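Local atomic coordinates of regulator of nonsense transcripts 2 (Homo sapiens, PDB entry 4CEK), a protein that takes part in nonsense-mediated mRNA decay, probably as a scaffold that brings other decay factors together through its helical MIF4G domains. Residues Arg195-Phe198 with Arg199-Val202; Ser243-His247 with His248-Met252. One frame throughout, in Å; residues are numbered along the deposited sequence.

Contact 1 (195-202) lies within the last turns of helix 185-203, and contact 2 (243-252) wraps the start of helix 247-266; their centres are about 13 Å apart. Both are partly buried, contact 2 farther from the centre of the chain. In contact 1 regular i to i+4 backbone bonds run under side chains that divide between the helical core and an arginine-bearing outer face. Contact 2 has a loop to tie down, and a histidine ring and an aromatic face do so. The two meet directly: Val202 O takes a weak hydrogen bond from His249 NE2, while Met252 CE packs against Phe198 CE1 and His201 CB.

Contact 1: Arg195-Phe198 with Arg199-Val202; sequences RGDF and RFHV
His201 N donates to Asp197 O over 2.8 Å, nearly straight, and the His201 ring then covers the same oxygen, which stands 3.1 Å from its plane toward the rim. With CG anti to the carbonyl carbon (chi1 -65°), the imidazole is turned back along the helix and brings NE2 to 3.6 Å from Asp197 OD2. Ring and carboxylate planes are 44° apart, and the two groups share Thr216 OG1 on helix 210-225 as a partner, through a hydrogen bond to His201 NE2 and a weak one to Asp197 OD2. Val202 N reaches Phe198 O at 2.9 Å. On that side of the helix Val202 CG2 makes a CH-pi contact, 3.9 Å from the centroid of the Phe198 ring and displaced toward CE2 and CZ. The Phe198 ring also touches helices 210-225 and 231-243, side-chain packing between neighbouring helices of the kind that builds the all-helical MIF4G fold. On the outer face Arg195 and Arg199 run side by side, their guanidinium planes 41° apart. Arg199 NH2 comes to the edge of the Arg195 group, 3.9 Å from NE, a pairing of like charges that is probably somewhat unfavourable, while the Arg199 guanidinium lies with one face over Arg195 O.

Contact 2: Ser243-His247 with His248-Met252; sequences SDFSH and HHIEM
Asp244 O is gripped twice: His249 ND1 donates to it at 2.7 Å, and Ser246 N adds a weak bond across the inverse gamma turn centred on Phe245. The His249 bond is bent (137°) and lies in the carbonyl plane, though the oxygen sits 25° out of the ring plane. As His249 NE2 also gives its weak bond to Val202 O, the ring may carry a positive charge, which Asp244 OD2, 3.4 Å from His249 CE1, might help to balance. An alanine in place of His249 would probably take from Asp244 O its shortest bond and from Val202 O its weak one, leaving the loop freer to move. Ser246 OG stands over one face of the imidazole, 3.7 Å from His249 CG. Ser246 O accepts from Ile250 N at 2.9 Å, and His247 O takes a weak bond from Glu251 N. Two polar ends are satisfied farther off, His248 ND1 by Lys213 NZ and Glu251 OE2 by Tyr294 OH. Ile250 CG1, anti to its carbonyl carbon (chi1 -71°), is set 3.7 Å above the centre of the Phe245 ring. With Ser246 as N-cap, this pairing of the residue before the cap with the fourth after it is a hydrophobic staple, closing the first turn of helix 247-266.

Contact 1: Arg195-Phe198 with Arg199-Val202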
loop_
_atom_site.group_PDB
_atom_site.type_symbol
_atom_site.label_atom_id
_atom_site.label_comp_id
_atom_site.label_asym_id
_atom_site.label_seq_id
_atom_site.Cartn_x
_atom_site.Cartn_y
_atom_site.Cartn_z
ATOM N N ARG A 195 -3.072 7.017 4.261
ATOM C CA ARG A 195 -3.336 8.411 3.878
ATOM C C ARG A 195 -2.712 9.456 4.797
ATOM O O ARG A 195 -2.157 10.446 4.312
ATOM C CB ARG A 195 -4.841 8.721 3.841
ATOM C CG ARG A 195 -5.538 8.305 2.564
ATOM C CD ARG A 195 -6.851 9.067 2.360
ATOM N NE ARG A 195 -7.680 8.991 3.566
ATOM C CZ ARG A 195 -8.492 7.988 3.883
ATOM N NH1 ARG A 195 -8.647 6.932 3.068
ATOM N NH2 ARG A 195 -9.160 8.063 5.026
ATOM N N GLY A 196 -2.885 9.290 6.107
ATOM C CA GLY A 196 -2.337 10.235 7.088
ATOM C C GLY A 196 -0.818 10.273 7.067
ATOM O O GLY A 196 -0.213 11.333 7.118
ATOM N N ASP A 197 -0.193 9.121 6.908
ATOM C CA ASP A 197 1.278 9.058 6.845
ATOM C C ASP A 197 1.780 9.686 5.532
ATOM O O ASP A 197 2.781 10.429 5.527
ATOM C CB ASP A 197 1.711 7.621 6.978
ATOM C CG ASP A 197 3.087 7.477 7.525
ATOM O OD1 ASP A 197 3.629 8.429 8.085
ATOM O OD2 ASP A 197 3.648 6.396 7.347
ATOM N N PHE A 198 1.026 9.481 4.439
ATOM C CA PHE A 198 1.328 10.126 3.181
ATOM C C PHE A 198 1.330 11.641 3.328
ATOM O O PHE A 198 2.300 12.289 2.955
ATOM C CB PHE A 198 0.348 9.695 2.095
ATOM C CG PHE A 198 0.607 10.333 0.752
ATOM C CD1 PHE A 198 1.585 9.834 -0.089
ATOM C CD2 PHE A 198 -0.087 11.443 0.352
ATOM C CE1 PHE A 198 1.818 10.402 -1.337
ATOM C CE2 PHE A 198 0.153 12.049 -0.880
ATOM C CZ PHE A 198 1.111 11.512 -1.725
ATOM N N ARG A 199 0.262 12.188 3.896
ATOM C CA ARG A 199 0.129 13.639 4.162
ATOM C C ARG A 199 1.304 14.146 4.957
ATOM O O ARG A 199 1.929 15.140 4.605
ATOM C CB ARG A 199 -1.113 13.900 4.981
ATOM C CG ARG A 199 -2.129 14.853 4.409
ATOM C CD ARG A 199 -3.393 14.845 5.286
ATOM N NE ARG A 199 -4.393 13.954 4.738
ATOM C CZ ARG A 199 -5.053 12.992 5.385
ATOM N NH1 ARG A 199 -4.899 12.773 6.674
ATOM N NH2 ARG A 199 -5.929 12.259 4.697
ATOM N N PHE A 200 1.619 13.433 6.017
ATOM C CA PHE A 200 2.791 13.731 6.845
ATOM C C PHE A 200 4.100 13.795 6.031
ATOM O O PHE A 200 4.822 14.793 6.105
ATOM C CB PHE A 200 2.868 12.680 7.967
ATOM C CG PHE A 200 3.996 12.880 8.901
ATOM C CD1 PHE A 200 3.970 13.917 9.828
ATOM C CD2 PHE A 200 5.104 12.024 8.869
ATOM C CE1 PHE A 200 5.039 14.111 10.697
ATOM C CE2 PHE A 200 6.178 12.211 9.731
ATOM C CZ PHE A 200 6.146 13.256 10.647
ATOM N N HIS A 201 4.368 12.770 5.211
ATOM C CA HIS A 201 5.547 12.760 4.328
ATOM C C HIS A 201 5.591 13.870 3.316
ATOM O O HIS A 201 6.670 14.359 2.991
ATOM C CB HIS A 201 5.670 11.450 3.565
ATOM C CG HIS A 201 5.938 10.251 4.443
ATOM N ND1 HIS A 201 6.752 10.301 5.496
ATOM C CD2 HIS A 201 5.468 8.947 4.370
ATOM C CE1 HIS A 201 6.810 9.092 6.081
ATOM N NE2 HIS A 201 6.019 8.263 5.395
ATOM N N VAL A 202 4.440 14.243 2.772
ATOM C CA VAL A 202 4.376 15.319 1.803
ATOM C C VAL A 202 4.674 16.664 2.452
ATOM O O VAL A 202 5.114 17.580 1.769
ATOM C CB VAL A 202 3.004 15.409 1.133
ATOM C CG1 VAL A 202 2.855 16.708 0.358
ATOM C CG2 VAL A 202 2.779 14.206 0.238
#

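Contact 2: Ser243-His247 with His248-Met252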
loop_
_atom_site.group_PDB
_atom_site.type_symbol
_atom_site.label_atom_id
_atom_site.label_comp_id
_atom_site.label_asym_id
_atom_site.label_seq_id
_atom_site.Cartn_x
_atom_site.Cartn_y
_atom_site.Cartn_z
ATOM N N SER A 243 2.287 19.424 -7.084
ATOM C CA SER A 243 2.057 20.834 -6.772
ATOM C C SER A 243 3.296 21.480 -6.191
ATOM O O SER A 243 3.539 22.650 -6.420
ATOM C CB SER A 243 0.884 20.986 -5.805
ATOM O OG SER A 243 -0.316 20.534 -6.411
ATOM N N ASP A 244 4.052 20.724 -5.407
ATOM C CA ASP A 244 5.353 21.165 -4.934
ATOM C C ASP A 244 6.359 20.104 -5.403
ATOM O O ASP A 244 6.768 19.210 -4.655
ATOM C CB ASP A 244 5.355 21.354 -3.410
ATOM C CG ASP A 244 6.744 21.694 -2.854
ATOM O OD1 ASP A 244 7.511 22.437 -3.519
ATOM O OD2 ASP A 244 7.071 21.200 -1.747
ATOM N N PHE A 245 6.772 20.248 -6.655
ATOM C CA PHE A 245 7.586 19.250 -7.344
ATOM C C PHE A 245 9.078 19.376 -7.022
ATOM O O PHE A 245 9.880 19.792 -7.849
ATOM C CB PHE A 245 7.322 19.365 -8.852
ATOM C CG PHE A 245 7.468 18.079 -9.604
ATOM C CD1 PHE A 245 6.864 16.911 -9.150
ATOM C CD2 PHE A 245 8.176 18.041 -10.794
ATOM C CE1 PHE A 245 6.985 15.732 -9.860
ATOM C CE2 PHE A 245 8.287 16.871 -11.510
ATOM C CZ PHE A 245 7.692 15.716 -11.045
ATOM N N SER A 246 9.424 18.948 -5.815
ATOM C CA SER A 246 10.721 19.106 -5.215
ATOM C C SER A 246 11.370 17.742 -5.084
ATOM O O SER A 246 10.782 16.745 -5.455
ATOM C CB SER A 246 10.506 19.640 -3.810
ATOM O OG SER A 246 10.062 18.566 -2.980
ATOM N N HIS A 247 12.549 17.673 -4.482
ATOM C CA HIS A 247 13.309 16.453 -4.517
ATOM C C HIS A 247 12.622 15.245 -3.932
ATOM O O HIS A 247 12.529 14.224 -4.613
ATOM C CB HIS A 247 14.700 16.663 -3.922
ATOM C CG HIS A 247 15.662 17.393 -4.856
ATOM N ND1 HIS A 247 15.234 18.134 -5.920
ATOM C CD2 HIS A 247 17.054 17.509 -4.831
ATOM C CE1 HIS A 247 16.299 18.676 -6.543
ATOM N NE2 HIS A 247 17.414 18.293 -5.878
ATOM N N HIS A 248 12.143 15.308 -2.689
ATOM C CA HIS A 248 11.498 14.122 -2.105
ATOM C C HIS A 248 10.169 13.819 -2.778
ATOM O O HIS A 248 9.840 12.671 -2.988
ATOM C CB HIS A 248 11.421 14.192 -0.571
ATOM C CG HIS A 248 12.688 13.677 0.137
ATOM N ND1 HIS A 248 12.716 13.352 1.455
ATOM C CD2 HIS A 248 13.983 13.419 -0.351
ATOM C CE1 HIS A 248 13.960 12.934 1.794
ATOM N NE2 HIS A 248 14.727 12.965 0.691
ATOM N N HIS A 249 9.440 14.828 -3.212
ATOM C CA HIS A 249 8.157 14.601 -3.836
ATOM C C HIS A 249 8.223 13.964 -5.201
ATOM O O HIS A 249 7.260 13.268 -5.611
ATOM C CB HIS A 249 7.360 15.888 -3.928
ATOM C CG HIS A 249 7.043 16.490 -2.592
ATOM N ND1 HIS A 249 6.379 17.661 -2.460
ATOM C CD2 HIS A 249 7.332 16.043 -1.297
ATOM C CE1 HIS A 249 6.257 17.956 -1.150
ATOM N NE2 HIS A 249 6.839 16.957 -0.438
ATOM N N ILE A 250 9.312 14.242 -5.927
ATOM C CA ILE A 250 9.562 13.694 -7.258
ATOM C C ILE A 250 9.806 12.207 -7.085
ATOM O O ILE A 250 9.230 11.424 -7.841
ATOM C CB ILE A 250 10.792 14.343 -7.980
ATOM C CG1 ILE A 250 10.524 15.793 -8.429
ATOM C CG2 ILE A 250 11.146 13.573 -9.228
ATOM C CD1 ILE A 250 11.800 16.607 -8.677
ATOM N N GLU A 251 10.615 11.799 -6.096
ATOM C CA GLU A 251 10.880 10.365 -5.916
ATOM C C GLU A 251 9.650 9.586 -5.466
ATOM O O GLU A 251 9.350 8.512 -6.004
ATOM C CB GLU A 251 12.003 10.078 -4.959
ATOM C CG GLU A 251 13.191 10.992 -5.084
ATOM C CD GLU A 251 14.421 10.446 -4.380
ATOM O OE1 GLU A 251 14.636 9.189 -4.459
ATOM O OE2 GLU A 251 15.150 11.285 -3.761
ATOM N N MET A 252 8.935 10.120 -4.491
ATOM C CA MET A 252 7.665 9.505 -4.042
ATOM C C MET A 252 6.751 9.314 -5.234
ATOM O O MET A 252 6.170 8.254 -5.409
ATOM C CB MET A 252 6.977 10.369 -2.973
ATOM C CG MET A 252 7.768 10.509 -1.660
ATOM S SD MET A 252 6.975 11.678 -0.513
ATOM C CE MET A 252 5.412 10.834 -0.299
#